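PDB 7BFK: angiogenin-1 from Salmo salar, which probably cleaves RNA as a secreted endonuclease of the pancreatic ribonuclease family. Local coordinates for residues Lys12-Gly17 and Leu42-Ile47; Phe46-Pro51 and Ser77-Thr82; Asn68-Asn73 and Ile105-Lys110. One frame throughout, in Å; residues are numbered along the deposited sequence.

Contact 1: Lys12-Gly17 and Leu42-Ile47; sequences KQHVDG and LKNTFI
His14 and Thr45 are joined by a side-chain-to-backbone hydrogen bond. ND1 of His14 donates to Thr45 O over 2.7 Å, 174° at the hydrogen, with the acceptor practically in the ring plane. The ring reaches this oxygen with CG anti to the carbonyl carbon (chi1 -64°). A second bond of this type runs from Asn44 ND2 to Gln13 O (2.9 Å), almost in line with the carbonyl. The other end of that amide, Asn44 OD1, lies 3.4 Å from His14 CE1, with amide and ring planes 14° apart; its hydrogen-bond partner is Lys41 NZ. A leucine at His14 would probably leave Thr45 O without this side-chain donor and the Asn44 amide without the flat ring beside it.

Backbone pairing follows: Ile47 N bonds His14 O at 2.7 Å, and Asp16 N bonds Ile47 O at 2.9 Å, giving one isolated bridge between Val15 and Ile47. The exit of helix 5-14 is thus pinned to strand 43-47, a junction that in pancreatic ribonucleases borders the substrate cleft.

Carbon also lies against carbonyl oxygen: CE2 of Phe46 comes within 3.5 Å of Gln13 O, and CG1 of Ile47 lies 3.5 Å from His14 O.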
loop_
_atom_site.group_PDB
_atom_site.type_symbol
_atom_site.label_atom_id
_atom_site.label_comp_id
_atom_site.label_asym_id
_atom_site.label_seq_id
_atom_site.Cartn_x
_atom_site.Cartn_y
_atom_site.Cartn_z
ATOM N N LYS A 12 4.609 4.128 5.155
ATOM C CA LYS A 12 5.907 3.763 4.529
ATOM C C LYS A 12 5.671 2.741 3.410
ATOM O O LYS A 12 6.237 2.887 2.346
ATOM C CB LYS A 12 6.873 3.153 5.551
ATOM C CG LYS A 12 7.520 4.118 6.542
ATOM C CD LYS A 12 8.221 3.359 7.683
ATOM C CE LYS A 12 8.577 4.197 8.895
ATOM N NZ LYS A 12 9.876 4.892 8.738
ATOM N N GLN A 13 4.835 1.741 3.658
ATOM C CA GLN A 13 4.553 0.662 2.677
ATOM C C GLN A 13 3.607 1.111 1.538
ATOM O O GLN A 13 3.798 0.614 0.422
ATOM C CB GLN A 13 3.902 -0.496 3.412
ATOM C CG GLN A 13 3.656 -1.707 2.544
ATOM C CD GLN A 13 3.557 -2.936 3.408
ATOM O OE1 GLN A 13 2.509 -3.556 3.525
ATOM N NE2 GLN A 13 4.653 -3.249 4.075
ATOM N N HIS A 14 2.641 2.010 1.783
ATOM C CA HIS A 14 1.544 2.250 0.806
ATOM C C HIS A 14 1.237 3.710 0.479
ATOM O O HIS A 14 0.313 3.893 -0.319
ATOM C CB HIS A 14 0.245 1.615 1.322
ATOM C CG HIS A 14 0.308 0.133 1.427
ATOM N ND1 HIS A 14 0.416 -0.672 0.318
ATOM C CD2 HIS A 14 0.237 -0.696 2.484
ATOM C CE1 HIS A 14 0.478 -1.925 0.699
ATOM N NE2 HIS A 14 0.360 -1.967 2.013
ATOM N N VAL A 15 1.893 4.721 1.052
ATOM C CA VAL A 15 1.491 6.123 0.733
ATOM C C VAL A 15 2.710 6.907 0.203
ATOM O O VAL A 15 3.653 7.130 0.988
ATOM C CB VAL A 15 0.813 6.795 1.942
ATOM C CG1 VAL A 15 0.394 8.220 1.655
ATOM C CG2 VAL A 15 -0.382 5.984 2.446
ATOM N N ASP A 16 2.682 7.310 -1.078
ATOM C CA ASP A 16 3.770 8.096 -1.735
ATOM C C ASP A 16 3.198 8.965 -2.865
ATOM O O ASP A 16 2.993 8.458 -4.001
ATOM C CB ASP A 16 4.908 7.195 -2.221
ATOM C CG ASP A 16 6.041 7.960 -2.894
ATOM O OD1 ASP A 16 6.038 9.206 -2.827
ATOM O OD2 ASP A 16 6.894 7.305 -3.486
ATOM N N GLY A 17 2.973 10.241 -2.560
ATOM C CA GLY A 17 2.440 11.247 -3.492
ATOM C C GLY A 17 3.305 11.416 -4.735
ATOM O O GLY A 17 2.766 11.845 -5.733
ATOM N N LEU A 42 5.244 -10.174 -4.176
ATOM C CA LEU A 42 4.639 -10.438 -5.518
ATOM C C LEU A 42 3.898 -9.208 -6.035
ATOM O O LEU A 42 3.701 -9.126 -7.256
ATOM C CB LEU A 42 3.725 -11.665 -5.448
ATOM C CG LEU A 42 4.468 -12.974 -5.172
ATOM C CD1 LEU A 42 3.529 -14.130 -4.948
ATOM C CD2 LEU A 42 5.458 -13.280 -6.293
ATOM N N LYS A 43 3.462 -8.319 -5.142
ATOM C CA LYS A 43 2.763 -7.086 -5.534
ATOM C C LYS A 43 2.783 -6.092 -4.384
ATOM O O LYS A 43 2.777 -6.520 -3.208
ATOM C CB LYS A 43 1.309 -7.403 -5.897
ATOM C CG LYS A 43 0.490 -6.237 -6.404
ATOM C CD LYS A 43 -0.854 -6.680 -6.983
ATOM C CE LYS A 43 -1.703 -7.437 -5.984
ATOM N NZ LYS A 43 -2.340 -6.522 -5.007
ATOM N N ASN A 44 2.809 -4.814 -4.719
ATOM C CA ASN A 44 2.609 -3.742 -3.727
ATOM C C ASN A 44 1.943 -2.575 -4.430
ATOM O O ASN A 44 2.369 -2.236 -5.521
ATOM C CB ASN A 44 3.880 -3.312 -3.020
ATOM C CG ASN A 44 3.555 -2.562 -1.750
ATOM O OD1 ASN A 44 3.224 -3.188 -0.754
ATOM N ND2 ASN A 44 3.695 -1.241 -1.780
ATOM N N THR A 45 0.914 -2.023 -3.803
ATOM C CA THR A 45 0.137 -0.872 -4.301
ATOM C C THR A 45 0.479 0.374 -3.458
ATOM O O THR A 45 0.370 0.316 -2.201
ATOM C CB THR A 45 -1.357 -1.201 -4.305
ATOM O OG1 THR A 45 -1.552 -2.472 -4.944
ATOM C CG2 THR A 45 -2.185 -0.130 -4.964
ATOM N N PHE A 46 0.826 1.449 -4.143
ATOM C CA PHE A 46 1.150 2.782 -3.581
ATOM C C PHE A 46 0.017 3.757 -3.898
ATOM O O PHE A 46 -0.442 3.794 -5.041
ATOM C CB PHE A 46 2.478 3.285 -4.152
ATOM C CG PHE A 46 3.657 2.391 -3.866
ATOM C CD1 PHE A 46 3.978 1.355 -4.728
ATOM C CD2 PHE A 46 4.442 2.581 -2.735
ATOM C CE1 PHE A 46 5.061 0.528 -4.468
ATOM C CE2 PHE A 46 5.516 1.744 -2.468
ATOM C CZ PHE A 46 5.819 0.716 -3.335
ATOM N N ILE A 47 -0.434 4.499 -2.885
ATOM C CA ILE A 47 -1.481 5.549 -3.014
ATOM C C ILE A 47 -0.787 6.904 -3.191
ATOM O O ILE A 47 0.065 7.254 -2.364
ATOM C CB ILE A 47 -2.416 5.558 -1.799
ATOM C CG1 ILE A 47 -2.994 4.172 -1.505
ATOM C CG2 ILE A 47 -3.516 6.584 -1.996
ATOM C CD1 ILE A 47 -3.601 4.072 -0.143
#

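Contact 2: Phe46-Pro51 and Ser77-Thr82; sequences FILANP and SVVICT
Phe46 sets its ring against a disulfide sulfur: CE1 of Phe46 lies 3.7 Å from SG of Cys81. The sulfur sits 4.9 Å from the Phe46 ring centroid and 72° off the ring normal, so it approaches obliquely. This is a Cys sulfur-aromatic contact. Because Cys81 is disulfide-bonded to Cys24, the contact sets the link between strand 76-85 and helix 24-32 beside the ring. Met19 touches Phe46, Val79 and Cys81 together.

The backbones supply the antiparallel framework, part of the sheet of the pancreatic ribonuclease fold. Phe46 and Val79 form a hydrogen-bonded pair: Phe46 N to Val79 O is 2.8 Å and nearly straight at 177°, and Val79 N returns to Phe46 O at 3.0 Å. The same Phe46 O also receives a CA-H contact from Val78. Ile47 and Val78 make the adjacent non-hydrogen-bonded pair, their side chains on the face opposite that of Phe46 and Val79.

One step further, Leu48 N still reaches Ser77 O at 2.9 Å, but the return bond is replaced by a water. This water accepts from Ser77 N and donates to Leu48 O, the latter at 2.8 Å. Having CG anti to the carbonyl carbon (chi1 -79°) carries CD1 of Leu48 across Val79 at a slant, to 4.0 Å from Val79 CG2. Its CB meets CB of Ser77. Past this point the chain leads to helix 51-55, where Asn50 is the N-cap.

The chemistry implies a division of labour: direct bonds satisfy the backbone polar atoms of the Phe46-Val79 pair beside the apolar ring and sulfur, whereas at Leu48 and Ser77 one direct bond remains and a water bridges the other pair of polar atoms.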
loop_
_atom_site.group_PDB
_atom_site.type_symbol
_atom_site.label_atom_id
_atom_site.label_comp_id
_atom_site.label_asym_id
_atom_site.label_seq_id
_atom_site.Cartn_x
_atom_site.Cartn_y
_atom_site.Cartn_z
ATOM N N PHE A 46 0.826 1.449 -4.143
ATOM C CA PHE A 46 1.150 2.782 -3.581
ATOM C C PHE A 46 0.017 3.757 -3.898
ATOM O O PHE A 46 -0.442 3.794 -5.041
ATOM C CB PHE A 46 2.478 3.285 -4.152
ATOM C CG PHE A 46 3.657 2.391 -3.866
ATOM C CD1 PHE A 46 3.978 1.355 -4.728
ATOM C CD2 PHE A 46 4.442 2.581 -2.735
ATOM C CE1 PHE A 46 5.061 0.528 -4.468
ATOM C CE2 PHE A 46 5.516 1.744 -2.468
ATOM C CZ PHE A 46 5.819 0.716 -3.335
ATOM N N ILE A 47 -0.434 4.499 -2.885
ATOM C CA ILE A 47 -1.481 5.549 -3.014
ATOM C C ILE A 47 -0.787 6.904 -3.191
ATOM O O ILE A 47 0.065 7.254 -2.364
ATOM C CB ILE A 47 -2.416 5.558 -1.799
ATOM C CG1 ILE A 47 -2.994 4.172 -1.505
ATOM C CG2 ILE A 47 -3.516 6.584 -1.996
ATOM C CD1 ILE A 47 -3.601 4.072 -0.143
ATOM N N LEU A 48 -1.164 7.654 -4.214
ATOM C CA LEU A 48 -0.587 9.000 -4.470
ATOM C C LEU A 48 -1.454 10.035 -3.756
ATOM O O LEU A 48 -2.292 10.635 -4.409
ATOM C CB LEU A 48 -0.507 9.244 -5.982
ATOM C CG LEU A 48 0.677 8.579 -6.691
ATOM C CD1 LEU A 48 0.631 7.068 -6.577
ATOM C CD2 LEU A 48 0.756 8.988 -8.163
ATOM N N ALA A 49 -1.230 10.225 -2.457
ATOM C CA ALA A 49 -2.031 11.106 -1.596
ATOM C C ALA A 49 -1.248 11.454 -0.331
ATOM O O ALA A 49 -0.178 10.860 -0.101
ATOM C CB ALA A 49 -3.334 10.413 -1.258
ATOM N N ASN A 50 -1.755 12.402 0.445
ATOM C CA ASN A 50 -1.127 12.778 1.730
ATOM C C ASN A 50 -1.744 11.877 2.796
ATOM O O ASN A 50 -2.851 11.373 2.635
ATOM C CB ASN A 50 -1.195 14.287 1.984
ATOM C CG ASN A 50 -2.457 14.785 2.658
ATOM O OD1 ASN A 50 -3.377 14.026 2.940
ATOM N ND2 ASN A 50 -2.498 16.082 2.934
ATOM N N PRO A 51 -0.999 11.585 3.874
ATOM C CA PRO A 51 -1.512 10.784 4.982
ATOM C C PRO A 51 -2.931 11.168 5.432
ATOM O O PRO A 51 -3.732 10.281 5.626
ATOM C CB PRO A 51 -0.504 11.105 6.085
ATOM C CG PRO A 51 0.791 11.277 5.341
ATOM C CD PRO A 51 0.407 11.956 4.046
ATOM N N SER A 77 -5.392 8.020 -7.142
ATOM C CA SER A 77 -4.357 7.627 -8.116
ATOM C C SER A 77 -3.479 6.613 -7.405
ATOM O O SER A 77 -3.064 6.903 -6.267
ATOM C CB SER A 77 -3.513 8.767 -8.614
ATOM O OG SER A 77 -4.227 9.537 -9.539
ATOM N N VAL A 78 -3.235 5.473 -8.032
ATOM C CA VAL A 78 -2.372 4.423 -7.437
ATOM C C VAL A 78 -1.352 3.987 -8.475
ATOM O O VAL A 78 -1.574 4.172 -9.692
ATOM C CB VAL A 78 -3.191 3.224 -6.908
ATOM C CG1 VAL A 78 -4.175 3.644 -5.828
ATOM C CG2 VAL A 78 -3.910 2.487 -8.025
ATOM N N VAL A 79 -0.251 3.459 -7.976
ATOM C CA VAL A 79 0.799 2.780 -8.765
ATOM C C VAL A 79 0.883 1.370 -8.192
ATOM O O VAL A 79 1.039 1.245 -6.962
ATOM C CB VAL A 79 2.153 3.508 -8.715
ATOM C CG1 VAL A 79 3.265 2.609 -9.234
ATOM C CG2 VAL A 79 2.110 4.835 -9.486
ATOM N N ILE A 80 0.767 0.366 -9.053
ATOM C CA ILE A 80 0.859 -1.069 -8.699
ATOM C C ILE A 80 2.167 -1.607 -9.271
ATOM O O ILE A 80 2.385 -1.498 -10.518
ATOM C CB ILE A 80 -0.373 -1.839 -9.216
ATOM C CG1 ILE A 80 -1.671 -1.201 -8.711
ATOM C CG2 ILE A 80 -0.300 -3.321 -8.843
ATOM C CD1 ILE A 80 -2.853 -1.468 -9.578
ATOM N N CYS A 81 3.019 -2.116 -8.392
ATOM C CA CYS A 81 4.281 -2.810 -8.740
ATOM C C CYS A 81 4.016 -4.313 -8.647
ATOM O O CYS A 81 3.710 -4.819 -7.535
ATOM C CB CYS A 81 5.420 -2.348 -7.845
ATOM S SG CYS A 81 5.690 -0.561 -7.946
ATOM N N THR A 82 4.088 -5.004 -9.778
ATOM C CA THR A 82 3.768 -6.444 -9.890
ATOM C C THR A 82 5.021 -7.221 -10.279
ATOM O O THR A 82 5.710 -6.823 -11.247
ATOM C CB THR A 82 2.636 -6.698 -10.899
ATOM O OG1 THR A 82 1.533 -5.832 -10.584
ATOM C CG2 THR A 82 2.178 -8.141 -10.880
HETATM O O HOH W 1 -4.940 10.217 -5.332
#

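Contact 3: Asn68-Asn73 and Ile105-Lys110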
loop_
_atom_site.group_PDB
_atom_site.type_symbol
_atom_site.label_atom_id
_atom_site.label_comp_id
_atom_site.label_asym_id
_atom_site.label_seq_id
_atom_site.Cartn_x
_atom_site.Cartn_y
_atom_site.Cartn_z
ATOM N N ASN A 68 -12.960 -5.610 9.357
ATOM C CA ASN A 68 -12.200 -4.351 9.591
ATOM C C ASN A 68 -11.803 -3.698 8.270
ATOM O O ASN A 68 -11.064 -2.694 8.331
ATOM C CB ASN A 68 -10.945 -4.578 10.436
ATOM C CG ASN A 68 -11.261 -4.842 11.891
ATOM O OD1 ASN A 68 -12.429 -4.941 12.272
ATOM N ND2 ASN A 68 -10.228 -4.947 12.711
ATOM N N LEU A 69 -12.276 -4.210 7.131
ATOM C CA LEU A 69 -11.926 -3.633 5.809
ATOM C C LEU A 69 -12.849 -2.453 5.514
ATOM O O LEU A 69 -14.090 -2.561 5.723
ATOM C CB LEU A 69 -11.984 -4.697 4.709
ATOM C CG LEU A 69 -10.965 -5.832 4.844
ATOM C CD1 LEU A 69 -11.138 -6.848 3.731
ATOM C CD2 LEU A 69 -9.550 -5.296 4.847
ATOM N N VAL A 70 -12.251 -1.361 5.036
ATOM C CA VAL A 70 -12.958 -0.112 4.687
ATOM C C VAL A 70 -12.564 0.257 3.261
ATOM O O VAL A 70 -11.357 0.217 2.941
ATOM C CB VAL A 70 -12.616 0.997 5.692
ATOM C CG1 VAL A 70 -13.469 2.229 5.468
ATOM C CG2 VAL A 70 -12.755 0.499 7.127
ATOM N N GLN A 71 -13.555 0.560 2.438
ATOM C CA GLN A 71 -13.380 0.995 1.039
ATOM C C GLN A 71 -13.496 2.512 1.018
ATOM O O GLN A 71 -14.482 3.038 1.561
ATOM C CB GLN A 71 -14.417 0.287 0.175
ATOM C CG GLN A 71 -14.523 0.802 -1.240
ATOM C CD GLN A 71 -15.506 -0.015 -2.031
ATOM O OE1 GLN A 71 -15.483 -1.243 -2.006
ATOM N NE2 GLN A 71 -16.348 0.669 -2.779
ATOM N N SER A 72 -12.519 3.202 0.452
ATOM C CA SER A 72 -12.556 4.671 0.326
ATOM C C SER A 72 -13.783 5.070 -0.517
ATOM O O SER A 72 -14.134 4.352 -1.492
ATOM C CB SER A 72 -11.255 5.205 -0.249
ATOM O OG SER A 72 -11.114 4.794 -1.583
ATOM N N ASN A 73 -14.434 6.169 -0.147
ATOM C CA ASN A 73 -15.631 6.676 -0.852
ATOM C C ASN A 73 -15.185 7.445 -2.091
ATOM O O ASN A 73 -15.998 7.609 -3.005
ATOM C CB ASN A 73 -16.501 7.511 0.083
ATOM C CG ASN A 73 -17.185 6.663 1.122
ATOM O OD1 ASN A 73 -17.423 5.479 0.904
ATOM N ND2 ASN A 73 -17.512 7.267 2.249
ATOM N N ILE A 105 -8.658 -0.853 2.662
ATOM C CA ILE A 105 -7.617 -0.922 3.716
ATOM C C ILE A 105 -8.248 -1.447 4.999
ATOM O O ILE A 105 -9.467 -1.566 5.060
ATOM C CB ILE A 105 -7.005 0.467 3.939
ATOM C CG1 ILE A 105 -8.010 1.418 4.598
ATOM C CG2 ILE A 105 -6.463 1.025 2.639
ATOM C CD1 ILE A 105 -7.429 2.748 4.986
ATOM N N ALA A 106 -7.404 -1.758 5.963
ATOM C CA ALA A 106 -7.788 -2.122 7.327
ATOM C C ALA A 106 -7.662 -0.858 8.164
ATOM O O ALA A 106 -6.697 -0.075 7.944
ATOM C CB ALA A 106 -6.910 -3.250 7.834
ATOM N N CYS A 107 -8.642 -0.606 9.014
ATOM C CA CYS A 107 -8.642 0.517 9.976
ATOM C C CYS A 107 -8.610 -0.048 11.394
ATOM O O CYS A 107 -9.370 -0.981 11.669
ATOM C CB CYS A 107 -9.878 1.397 9.823
ATOM S SG CYS A 107 -9.923 2.340 8.273
ATOM N N ASP A 108 -7.718 0.480 12.226
ATOM C CA ASP A 108 -7.653 0.210 13.682
ATOM C C ASP A 108 -8.075 1.519 14.327
ATOM O O ASP A 108 -7.223 2.435 14.455
ATOM C CB ASP A 108 -6.268 -0.260 14.118
ATOM C CG ASP A 108 -6.265 -0.851 15.520
ATOM O OD1 ASP A 108 -7.222 -0.592 16.269
ATOM O OD2 ASP A 108 -5.327 -1.582 15.836
ATOM N N GLY A 109 -9.354 1.651 14.640
ATOM C CA GLY A 109 -9.891 2.936 15.104
ATOM C C GLY A 109 -9.710 3.952 13.997
ATOM O O GLY A 109 -10.106 3.634 12.860
ATOM N N LYS A 110 -9.043 5.077 14.278
ATOM C CA LYS A 110 -8.847 6.188 13.312
ATOM C C LYS A 110 -7.621 5.947 12.418
ATOM O O LYS A 110 -7.350 6.844 11.595
ATOM C CB LYS A 110 -8.638 7.517 14.045
ATOM C CG LYS A 110 -7.287 7.668 14.743
ATOM C CD LYS A 110 -6.972 9.084 15.223
ATOM C CE LYS A 110 -7.536 9.406 16.588
ATOM N NZ LYS A 110 -6.789 8.715 17.665
#
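Val70 and Ile105 form the firm part of an antiparallel sheet pairing of the pancreatic ribonuclease fold, in which short strand 69-72 pairs with the C-terminal end of strand 93-108. Both N-H groups of this hydrogen-bonded pair are used: Val70 N to Ile105 O is 2.8 Å, and Ile105 N to Val70 O is 2.9 Å. Their side chains share a buried face. With CG1 anti to the backbone N (chi1 -172°), CG2 of Val70 is turned onto Cys107 SG, 3.6 Å away. That sulfur is bonded to Cys58, so the valine packs directly against a disulfide. Ile57 touches Val70 as well.

The opposite face, carrying Leu69 and Ala106, is partly exposed and looser between side chains, CD2 of Leu69 staying 4.5 Å from CB of Ala106 though it lies 3.7 Å from Ile105 O. The two residues form a non-hydrogen-bonded pair. The strands also splay, their directions being 117° apart, well short of antiparallel alignment, which agrees with only two bridged pairs.

Exposed Asn68 precedes the strand with a positive phi (71°). Its carbonyl extends the pairing by one longer bond, Cys107 N to Asn68 O at 3.3 Å, and the same Asn68 O is approached by Ala106 CA at 3.5 Å.

Overall arrangement
Contacts 1 and 2 have centres 5 Å apart and share Phe46 and Ile47, so strand 43-47 is held by the exit of helix 5-14 in contact 1 and by strand 76-85 in contact 2. They also meet at Asn44 O and Cys81 N, 2.9 Å apart, a probable hydrogen bond. Contact 3 lies about 16 Å, centre to centre, from each of the others, yet belongs to the same antiparallel sheet, since strand 93-108 neighbours both 76-85 and 69-72. Along the chain contact 1 closes before contact 3 opens, whereas contacts 2 and 3 alternate. The sheet therefore joins the helix-bound region to the outlying pairing within a single ribonuclease fold.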